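PDB 6EWR: putative capsular polysaccharide biosynthesis protein from Streptococcus pneumoniae serotype 4, which probably acts as a pyridoxal-phosphate-dependent aminotransferase of the DegT/DnrJ/EryC1 family in capsular polysaccharide biosynthesis. Local coordinates for residues Thr58-Ser63 with Cys264-Ile269; Val135-Ile140 with Ser177-Gly182; Thr197-His202 with Gly212-Trp217. All blocks are in the same frame, centred on the assembly; numbering follows the deposited sequence.

Contact 1: Thr58-Ser63 with Cys264-Ile269. With PMP (4'-deoxy-4'-aminopyridoxal-5'-phosphate), chain E.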
loop_
_atom_site.group_PDB
_atom_site.type_symbol
_atom_site.label_atom_id
_atom_site.label_comp_id
_atom_site.label_asym_id
_atom_site.label_seq_id
_atom_site.Cartn_x
_atom_site.Cartn_y
_atom_site.Cartn_z
ATOM N N THR A 58 8.913 -15.068 6.684
ATOM C CA THR A 58 8.990 -13.848 5.890
ATOM C C THR A 58 7.569 -13.386 5.593
ATOM O O THR A 58 6.678 -14.208 5.364
ATOM C CB THR A 58 9.796 -14.102 4.621
ATOM O OG1 THR A 58 11.128 -14.452 5.007
ATOM C CG2 THR A 58 9.857 -12.888 3.760
ATOM N N VAL A 59 7.375 -12.073 5.636
ATOM C CA VAL A 59 6.097 -11.432 5.311
ATOM C C VAL A 59 6.237 -10.605 4.013
ATOM O O VAL A 59 6.896 -9.559 3.969
ATOM C CB VAL A 59 5.636 -10.537 6.471
ATOM C CG1 VAL A 59 4.222 -10.056 6.252
ATOM C CG2 VAL A 59 5.714 -11.299 7.777
ATOM N N CYS A 60 5.619 -11.070 2.951
ATOM C CA CYS A 60 5.685 -10.345 1.681
ATOM C C CYS A 60 4.599 -9.263 1.679
ATOM O O CYS A 60 3.445 -9.515 2.056
ATOM C CB CYS A 60 5.577 -11.300 0.487
ATOM S SG CYS A 60 7.120 -12.257 0.203
ATOM N N LEU A 61 4.998 -8.048 1.286
ATOM C CA LEU A 61 4.157 -6.865 1.314
ATOM C C LEU A 61 4.327 -6.094 -0.016
ATOM O O LEU A 61 5.070 -6.562 -0.920
ATOM C CB LEU A 61 4.571 -6.009 2.510
ATOM C CG LEU A 61 4.394 -6.649 3.897
ATOM C CD1 LEU A 61 4.926 -5.766 5.007
ATOM C CD2 LEU A 61 2.937 -6.920 4.167
ATOM N N ASN A 62 3.640 -4.938 -0.133
ATOM C CA ASN A 62 3.656 -4.103 -1.353
ATOM C C ASN A 62 4.801 -3.106 -1.476
ATOM O O ASN A 62 4.949 -2.507 -2.538
ATOM C CB ASN A 62 2.310 -3.372 -1.591
ATOM C CG ASN A 62 2.001 -2.293 -0.542
ATOM O OD1 ASN A 62 2.836 -1.943 0.327
ATOM N ND2 ASN A 62 0.795 -1.752 -0.620
ATOM N N SER A 63 5.569 -2.909 -0.399
ATOM C CA SER A 63 6.816 -2.113 -0.469
ATOM C C SER A 63 7.735 -2.409 0.712
ATOM O O SER A 63 7.300 -2.968 1.712
ATOM C CB SER A 63 6.496 -0.608 -0.489
ATOM O OG SER A 63 5.947 -0.184 0.740
ATOM N N CYS A 264 -1.386 -3.321 2.805
ATOM C CA CYS A 264 -0.122 -3.464 2.122
ATOM C C CYS A 264 0.283 -4.878 1.812
ATOM O O CYS A 264 1.449 -5.138 1.658
ATOM C CB CYS A 264 0.982 -2.705 2.882
ATOM S SG CYS A 264 1.108 -3.032 4.662
ATOM N N ASN A 265 -0.680 -5.784 1.640
ATOM C CA ASN A 265 -0.434 -7.194 1.242
ATOM C C ASN A 265 0.118 -7.302 -0.170
ATOM O O ASN A 265 -0.099 -6.417 -0.988
ATOM C CB ASN A 265 -1.737 -8.031 1.314
ATOM C CG ASN A 265 -2.864 -7.486 0.423
ATOM O OD1 ASN A 265 -3.287 -6.319 0.557
ATOM N ND2 ASN A 265 -3.353 -8.327 -0.518
ATOM N N MET A 266 0.829 -8.396 -0.447
ATOM C CA MET A 266 1.346 -8.633 -1.796
ATOM C C MET A 266 0.399 -9.557 -2.573
ATOM O O MET A 266 -0.053 -10.570 -2.048
ATOM C CB MET A 266 2.743 -9.259 -1.728
ATOM C CG MET A 266 3.252 -9.752 -3.083
ATOM S SD MET A 266 4.840 -10.565 -3.010
ATOM C CE MET A 266 5.926 -9.168 -2.721
ATOM N N THR A 267 0.192 -9.231 -3.842
ATOM C CA THR A 267 -0.606 -10.041 -4.749
ATOM C C THR A 267 0.187 -11.195 -5.311
ATOM O O THR A 267 1.410 -11.097 -5.461
ATOM C CB THR A 267 -1.085 -9.230 -5.972
ATOM O OG1 THR A 267 0.027 -8.914 -6.828
ATOM C CG2 THR A 267 -1.833 -7.965 -5.522
ATOM N N ASP A 268 -0.511 -12.265 -5.674
ATOM C CA ASP A 268 0.109 -13.399 -6.371
ATOM C C ASP A 268 0.618 -13.032 -7.775
ATOM O O ASP A 268 1.397 -13.793 -8.363
ATOM C CB ASP A 268 -0.855 -14.595 -6.459
ATOM C CG ASP A 268 -0.762 -15.515 -5.265
ATOM O OD1 ASP A 268 -0.225 -15.125 -4.210
ATOM O OD2 ASP A 268 -1.209 -16.680 -5.400
ATOM N N ILE A 269 0.165 -11.901 -8.315
ATOM C CA ILE A 269 0.766 -11.330 -9.531
ATOM C C ILE A 269 2.238 -10.989 -9.216
ATOM O O ILE A 269 3.148 -11.417 -9.917
ATOM C CB ILE A 269 -0.036 -10.095 -10.048
ATOM C CG1 ILE A 269 -1.434 -10.548 -10.509
ATOM C CG2 ILE A 269 0.701 -9.382 -11.174
ATOM C CD1 ILE A 269 -2.483 -9.456 -10.584
HETATM N N1 PMP E . 15.518 2.420 1.724
HETATM C C2 PMP E . 16.389 2.670 0.704
HETATM C C2A PMP E . 17.840 2.931 0.987
HETATM C C3 PMP E . 15.914 2.698 -0.697
HETATM O O3 PMP E . 16.736 2.969 -1.761
HETATM C C4 PMP E . 14.472 2.426 -0.898
HETATM C C4A PMP E . 13.940 2.436 -2.312
HETATM N N4A PMP E . 12.647 3.117 -2.486
HETATM C C5 PMP E . 13.600 2.154 0.300
HETATM C C6 PMP E . 14.194 2.170 1.565
HETATM C C5A PMP E . 12.108 1.875 0.139
HETATM O O4P PMP E . 11.836 1.094 -1.049
HETATM P P PMP E . 10.335 0.800 -1.538
HETATM O O1P PMP E . 9.423 1.153 -0.406
HETATM O O2P PMP E . 10.204 -0.681 -1.934
HETATM O O3P PMP E . 10.052 1.692 -2.705
#
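Met266 packs against Cys60 and Leu61 in the tight half of this contact, where the loop leading into helix 268-299 lies along the end of strand 58-61. The methionine leaves its backbone with CG anti to the N (chi1 170°), runs straight to the sulfur and bends there (chi3 -72°). That bend sets SD 3.6 Å from Cys60 CB and CE 3.3 Å from Leu61 O. Helix 40-53 covers Cys60 through Thr42, Leu45 and Leu49, and Phe201 lies against Met266.

Just beyond, Cys264 O accepts a bent hydrogen bond from Asn62 N at 2.8 Å, the donor standing somewhat out of the carbonyl plane. The same oxygen is pressed by Leu61, whose CA approaches it to 3.2 Å. Leu61 CD2 also comes to 3.4 Å of Cys264 O, whereas Cys264 SG stands farther from it.

The open side belongs to Asn62, which is partly exposed near the second subunit. With chi1 at 68° its amide folds back alongside Cys264, OD1 lying 3.2 Å from Cys264 CB and ND2 3.4 Å from Cys264 CA, in van der Waals contact. Asn265 turns away, its ND2 bonded to Thr38 and to Glu211 of the second subunit.

Both segments lead into helices, each with a hydroxyl at the N-cap: Ser63 OG caps Ala66 N and Thr267 OG1 caps Met270 N. Ser63 CB lies 3.4 Å from PMP O1P. The chemistry is thus one backbone hydrogen bond amid sulfur and hydrocarbon packing: it satisfies a buried carbonyl and probably helps to fix the turn from the strand into the start of helix 64-74, where Ala64 and Thr65 bind the cofactor, probably at its phosphate as is usual in fold type I enzymes.

Contact 2: Val135-Ile140 with Ser177-Gly182. With PMP (4'-deoxy-4'-aminopyridoxal-5'-phosphate), chain E.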
loop_
_atom_site.group_PDB
_atom_site.type_symbol
_atom_site.label_atom_id
_atom_site.label_comp_id
_atom_site.label_asym_id
_atom_site.label_seq_id
_atom_site.Cartn_x
_atom_site.Cartn_y
_atom_site.Cartn_z
ATOM N N VAL A 135 21.424 1.220 7.227
ATOM C CA VAL A 135 21.046 0.973 5.828
ATOM C C VAL A 135 22.207 0.308 5.140
ATOM O O VAL A 135 23.330 0.793 5.190
ATOM C CB VAL A 135 20.579 2.250 5.090
ATOM C CG1 VAL A 135 21.523 3.422 5.292
ATOM C CG2 VAL A 135 20.407 1.998 3.601
ATOM N N GLU A 136 21.914 -0.812 4.496
ATOM C CA GLU A 136 22.912 -1.577 3.770
ATOM C C GLU A 136 23.005 -0.971 2.345
ATOM O O GLU A 136 22.511 -1.536 1.345
ATOM C CB GLU A 136 22.572 -3.069 3.726
ATOM C CG GLU A 136 21.829 -3.659 4.924
ATOM C CD GLU A 136 22.482 -3.447 6.285
ATOM O OE1 GLU A 136 23.629 -2.946 6.362
ATOM O OE2 GLU A 136 21.821 -3.799 7.284
ATOM N N LEU A 137 23.633 0.193 2.283
ATOM C CA LEU A 137 23.727 0.984 1.070
ATOM C C LEU A 137 24.506 0.287 -0.028
ATOM O O LEU A 137 25.645 -0.122 0.177
ATOM C CB LEU A 137 24.433 2.305 1.362
ATOM C CG LEU A 137 24.558 3.263 0.178
ATOM C CD1 LEU A 137 23.286 4.041 0.039
ATOM C CD2 LEU A 137 25.700 4.242 0.366
ATOM N N ALA A 138 23.900 0.250 -1.205
ATOM C CA ALA A 138 24.453 -0.393 -2.386
ATOM C C ALA A 138 24.566 -1.905 -2.297
ATOM O O ALA A 138 25.050 -2.532 -3.252
ATOM C CB ALA A 138 25.790 0.219 -2.784
ATOM N N GLY A 139 24.053 -2.495 -1.218
ATOM C CA GLY A 139 24.248 -3.916 -0.927
ATOM C C GLY A 139 25.333 -4.246 0.086
ATOM O O GLY A 139 25.506 -5.414 0.457
ATOM N N ILE A 140 26.052 -3.221 0.549
ATOM C CA ILE A 140 27.168 -3.412 1.462
ATOM C C ILE A 140 26.541 -3.412 2.855
ATOM O O ILE A 140 25.835 -2.494 3.204
ATOM C CB ILE A 140 28.234 -2.304 1.288
ATOM C CG1 ILE A 140 28.622 -2.157 -0.199
ATOM C CG2 ILE A 140 29.500 -2.606 2.097
ATOM C CD1 ILE A 140 29.407 -0.906 -0.490
ATOM N N SER A 177 17.407 -3.172 4.503
ATOM C CA SER A 177 18.081 -3.955 3.459
ATOM C C SER A 177 17.399 -3.825 2.089
ATOM O O SER A 177 17.350 -4.785 1.308
ATOM C CB SER A 177 18.194 -5.435 3.852
ATOM O OG SER A 177 19.339 -5.675 4.656
ATOM N N ALA A 178 16.911 -2.635 1.777
ATOM C CA ALA A 178 16.226 -2.421 0.513
ATOM C C ALA A 178 17.095 -2.880 -0.666
ATOM O O ALA A 178 16.575 -3.424 -1.627
ATOM C CB ALA A 178 15.827 -0.959 0.361
ATOM N N HIS A 179 18.415 -2.678 -0.554
ATOM C CA HIS A 179 19.365 -2.952 -1.626
ATOM C C HIS A 179 20.072 -4.318 -1.496
ATOM O O HIS A 179 20.795 -4.734 -2.414
ATOM C CB HIS A 179 20.474 -1.896 -1.600
ATOM C CG HIS A 179 20.006 -0.471 -1.687
ATOM N ND1 HIS A 179 20.839 0.592 -1.396
ATOM C CD2 HIS A 179 18.814 0.071 -2.034
ATOM C CE1 HIS A 179 20.186 1.727 -1.590
ATOM N NE2 HIS A 179 18.950 1.443 -1.953
ATOM N N ALA A 180 19.834 -5.015 -0.377
ATOM C CA ALA A 180 20.739 -6.038 0.136
ATOM C C ALA A 180 20.251 -7.502 0.113
ATOM O O ALA A 180 20.914 -8.382 0.708
ATOM C CB ALA A 180 21.125 -5.664 1.557
ATOM N N LEU A 181 19.135 -7.789 -0.554
ATOM C CA LEU A 181 18.761 -9.183 -0.773
ATOM C C LEU A 181 19.939 -9.944 -1.442
ATOM O O LEU A 181 20.457 -9.514 -2.467
ATOM C CB LEU A 181 17.486 -9.301 -1.606
ATOM C CG LEU A 181 16.952 -10.745 -1.789
ATOM C CD1 LEU A 181 16.295 -11.187 -0.494
ATOM C CD2 LEU A 181 15.972 -10.867 -2.924
ATOM N N GLY A 182 20.386 -11.036 -0.828
ATOM C CA GLY A 182 21.564 -11.774 -1.288
ATOM C C GLY A 182 22.933 -11.330 -0.805
ATOM O O GLY A 182 23.903 -12.027 -1.016
HETATM N N1 PMP E . 15.518 2.420 1.724
HETATM C C2 PMP E . 16.389 2.670 0.704
HETATM C C2A PMP E . 17.840 2.931 0.987
HETATM C C3 PMP E . 15.914 2.698 -0.697
HETATM O O3 PMP E . 16.736 2.969 -1.761
HETATM C C4 PMP E . 14.472 2.426 -0.898
HETATM C C4A PMP E . 13.940 2.436 -2.312
HETATM N N4A PMP E . 12.647 3.117 -2.486
HETATM C C5 PMP E . 13.600 2.154 0.300
HETATM C C6 PMP E . 14.194 2.170 1.565
HETATM C C5A PMP E . 12.108 1.875 0.139
HETATM O O4P PMP E . 11.836 1.094 -1.049
HETATM P P PMP E . 10.335 0.800 -1.538
HETATM O O1P PMP E . 9.423 1.153 -0.406
HETATM O O2P PMP E . 10.204 -0.681 -1.934
HETATM O O3P PMP E . 10.052 1.692 -2.705
HETATM O O HOH W 1 19.563 -1.371 1.655
#
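A backbone N-H serves as the partner of a cofactor-binding imidazole: Ala138 N donates to His179 ND1 at 3.1 Å, with the donor close to the ring plane. At the other nitrogen, NE2 is hydrogen-bonded to PMP O3 at 2.7 Å. The ring is therefore gripped at two points of its edge. His179 itself sits in a type I beta turn, Ser177 to Ala180. Chi1 of -56°, with CG beside the backbone N, carries the ring across to the 135-140 loop, and Leu137 runs alongside it, pointing the same way, with CD1 4.2 Å from His179 CE1.

The loop takes a tightly coiled course to offer that N-H. Glu136 is the centre of an inverse gamma turn, and its carbonyl then receives Gly139 N at 3.1 Å. Ala138 and Gly139 both have positive phi; at 99° in Gly139, a CB would press on the preceding carbonyl oxygen. A water links the two segments a second time, donating to Glu136 O and accepting from His179 N at 2.8 Å.

Farther from the cofactor, Glu136 CB meets Ala180 CB at 3.7 Å while its CG lies 3.2 Å from Ser177 OG. The carboxylate goes on to Tyr144, Ser175 and the backbone N of Cys142, and Ser177 OG to Ser175 and Ser190. On the cofactor side, Ala178 CB rests near the pyridine ring, and Tyr351, which also binds PMP, touches both Leu137 and His179.

With both nitrogens of His179 engaged, ring rotation is fixed, consistent with the loop serving as a second shell that positions NE2 for O3 of the cofactor.

Contact 3: Thr197-His202 with Gly212-Trp217. With PMP (4'-deoxy-4'-aminopyridoxal-5'-phosphate), chain E.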
loop_
_atom_site.group_PDB
_atom_site.type_symbol
_atom_site.label_atom_id
_atom_site.label_comp_id
_atom_site.label_asym_id
_atom_site.label_seq_id
_atom_site.Cartn_x
_atom_site.Cartn_y
_atom_site.Cartn_z
ATOM N N THR A 197 14.566 -7.146 9.499
ATOM C CA THR A 197 15.118 -6.634 8.254
ATOM C C THR A 197 14.007 -6.404 7.267
ATOM O O THR A 197 13.090 -7.212 7.206
ATOM C CB THR A 197 16.109 -7.626 7.652
ATOM O OG1 THR A 197 17.151 -7.915 8.595
ATOM C CG2 THR A 197 16.734 -7.047 6.397
ATOM N N SER A 198 14.067 -5.307 6.520
ATOM C CA SER A 198 13.104 -5.034 5.430
ATOM C C SER A 198 13.780 -5.070 4.062
ATOM O O SER A 198 14.887 -4.563 3.910
ATOM C CB SER A 198 12.442 -3.666 5.621
ATOM O OG SER A 198 13.442 -2.664 5.625
ATOM N N PHE A 199 13.120 -5.671 3.082
ATOM C CA PHE A 199 13.631 -5.774 1.687
ATOM C C PHE A 199 12.696 -5.043 0.688
ATOM O O PHE A 199 11.500 -4.938 0.901
ATOM C CB PHE A 199 13.779 -7.265 1.280
ATOM C CG PHE A 199 14.917 -7.998 1.981
ATOM C CD1 PHE A 199 16.251 -7.729 1.654
ATOM C CD2 PHE A 199 14.657 -8.967 2.965
ATOM C CE1 PHE A 199 17.293 -8.395 2.292
ATOM C CE2 PHE A 199 15.712 -9.639 3.604
ATOM C CZ PHE A 199 17.025 -9.344 3.275
ATOM N N SER A 200 13.263 -4.548 -0.407
ATOM C CA SER A 200 12.513 -3.906 -1.512
ATOM C C SER A 200 12.677 -4.751 -2.759
ATOM O O SER A 200 13.786 -5.172 -3.097
ATOM C CB SER A 200 13.061 -2.487 -1.823
ATOM O OG SER A 200 12.278 -1.807 -2.804
ATOM N N PHE A 201 11.563 -4.951 -3.449
ATOM C CA PHE A 201 11.526 -5.609 -4.753
ATOM C C PHE A 201 11.004 -4.604 -5.810
ATOM O O PHE A 201 10.342 -4.970 -6.782
ATOM C CB PHE A 201 10.644 -6.865 -4.697
ATOM C CG PHE A 201 10.824 -7.712 -3.469
ATOM C CD1 PHE A 201 12.092 -7.951 -2.911
ATOM C CD2 PHE A 201 9.723 -8.361 -2.894
ATOM C CE1 PHE A 201 12.232 -8.764 -1.784
ATOM C CE2 PHE A 201 9.852 -9.178 -1.776
ATOM C CZ PHE A 201 11.107 -9.353 -1.212
ATOM N N HIS A 202 11.320 -3.333 -5.620
ATOM C CA HIS A 202 10.951 -2.271 -6.565
ATOM C C HIS A 202 11.612 -2.500 -7.928
ATOM O O HIS A 202 12.686 -3.093 -8.003
ATOM C CB HIS A 202 11.414 -0.937 -5.993
ATOM C CG HIS A 202 11.042 0.251 -6.813
ATOM N ND1 HIS A 202 11.854 0.758 -7.803
ATOM C CD2 HIS A 202 9.973 1.066 -6.747
ATOM C CE1 HIS A 202 11.281 1.818 -8.334
ATOM N NE2 HIS A 202 10.144 2.035 -7.699
ATOM N N GLY A 212 7.055 -4.094 -4.515
ATOM C CA GLY A 212 6.922 -5.124 -3.511
ATOM C C GLY A 212 8.030 -5.061 -2.487
ATOM O O GLY A 212 9.042 -4.393 -2.666
ATOM N N GLY A 213 7.835 -5.777 -1.392
ATOM C CA GLY A 213 8.878 -5.885 -0.406
ATOM C C GLY A 213 8.560 -6.955 0.594
ATOM O O GLY A 213 7.533 -7.646 0.461
ATOM N N SER A 214 9.450 -7.093 1.579
ATOM C CA SER A 214 9.268 -8.057 2.649
ATOM C C SER A 214 9.814 -7.566 3.989
ATOM O O SER A 214 10.713 -6.726 4.039
ATOM C CB SER A 214 9.918 -9.402 2.269
ATOM O OG SER A 214 11.347 -9.388 2.374
ATOM N N ALA A 215 9.234 -8.108 5.056
ATOM C CA ALA A 215 9.775 -8.050 6.411
ATOM C C ALA A 215 10.139 -9.480 6.847
ATOM O O ALA A 215 9.384 -10.412 6.570
ATOM C CB ALA A 215 8.785 -7.432 7.389
ATOM N N THR A 216 11.318 -9.623 7.469
ATOM C CA THR A 216 11.737 -10.854 8.146
ATOM C C THR A 216 12.432 -10.505 9.484
ATOM O O THR A 216 12.542 -9.315 9.865
ATOM C CB THR A 216 12.631 -11.739 7.207
ATOM O OG1 THR A 216 12.765 -13.062 7.729
ATOM C CG2 THR A 216 14.008 -11.183 6.999
ATOM N N TRP A 217 12.847 -11.538 10.195
ATOM C CA TRP A 217 13.492 -11.365 11.492
ATOM C C TRP A 217 14.338 -12.582 11.751
ATOM O O TRP A 217 13.960 -13.676 11.372
ATOM C CB TRP A 217 12.467 -11.185 12.630
ATOM C CG TRP A 217 11.441 -12.265 12.740
ATOM C CD1 TRP A 217 11.525 -13.404 13.491
ATOM C CD2 TRP A 217 10.161 -12.304 12.090
ATOM N NE1 TRP A 217 10.381 -14.164 13.326
ATOM C CE2 TRP A 217 9.524 -13.494 12.487
ATOM C CE3 TRP A 217 9.497 -11.454 11.199
ATOM C CZ2 TRP A 217 8.264 -13.860 12.012
ATOM C CZ3 TRP A 217 8.223 -11.821 10.731
ATOM C CH2 TRP A 217 7.631 -13.018 11.142
HETATM N N1 PMP E . 15.518 2.420 1.724
HETATM C C2 PMP E . 16.389 2.670 0.704
HETATM C C2A PMP E . 17.840 2.931 0.987
HETATM C C3 PMP E . 15.914 2.698 -0.697
HETATM O O3 PMP E . 16.736 2.969 -1.761
HETATM C C4 PMP E . 14.472 2.426 -0.898
HETATM C C4A PMP E . 13.940 2.436 -2.312
HETATM N N4A PMP E . 12.647 3.117 -2.486
HETATM C C5 PMP E . 13.600 2.154 0.300
HETATM C C6 PMP E . 14.194 2.170 1.565
HETATM C C5A PMP E . 12.108 1.875 0.139
HETATM O O4P PMP E . 11.836 1.094 -1.049
HETATM P P PMP E . 10.335 0.800 -1.538
HETATM O O1P PMP E . 9.423 1.153 -0.406
HETATM O O2P PMP E . 10.204 -0.681 -1.934
HETATM O O3P PMP E . 10.052 1.692 -2.705
#
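Thr197 and Thr216 pair through their backbones at one end of an antiparallel ladder in the large mixed sheet of the fold type I PLP-enzyme architecture.

Four backbone bonds stitch the strands together. Thr197 N and O exchange bonds with Thr216 O and N, both 3.0 Å, and Phe199 does the same with Ser214, its N reaching Ser214 O at 2.8 Å. A fifth bond, Phe201 N to Gly212 O at 2.7 Å, carries the pairing past the end of the strands. At the non-hydrogen-bonded pair Ser198 with Ala215, Ser198 CA and Ala215 CA direct C-H groups at Ser214 O and Thr197 O. Outward-facing backbone groups are served too: Ser198 is bonded to Ser175, and the carbonyls of Gly213 and Ala215 accept from Leu61 N and Val59 N of strand 58-61.

Thr216 OG1 bonds to Thr55 OG1 and Lys57 O, while its CG2 meets the edge of the Phe199 ring. Ser214 OG also lies at that edge, 3.4 Å from Phe199 CD2. The strands are close at Gly213, whose CA lies 3.1 Å from Phe199 O; that CA also sits over one face of Phe201, a CH-pi contact 3.9 Å from the ring centroid.

On the sheet face opposite Phe199 and Ser214, Ser200, with OG anti to its own N (chi1 -175°), takes a weak bond from His202 N and donates to PMP O2P at 2.5 Å.

How the contacts relate
Contact 3 sits between the other two. Strands 58-61 and 213-217 are sheet neighbours, so contacts 1 and 3, with centres 9 Å apart, meet through a probable hydrogen bond from Leu61 N to Gly213 O at 2.7 Å. On its other flank, contact 3 packs against contact 2, centres 11 Å apart, where Ser177 O lies 3.2 Å from Phe199 CD1. Contacts 1 and 2 stay about 8 Å apart at their nearest atoms, yet all three reach one PMP: contacts 1 and 3 at its phosphate, contact 2 at its ring. Lys205, the lysine predicted to form the Schiff base in the PLP form, lies three residues beyond segment 197-202, near both Ser200 and His179.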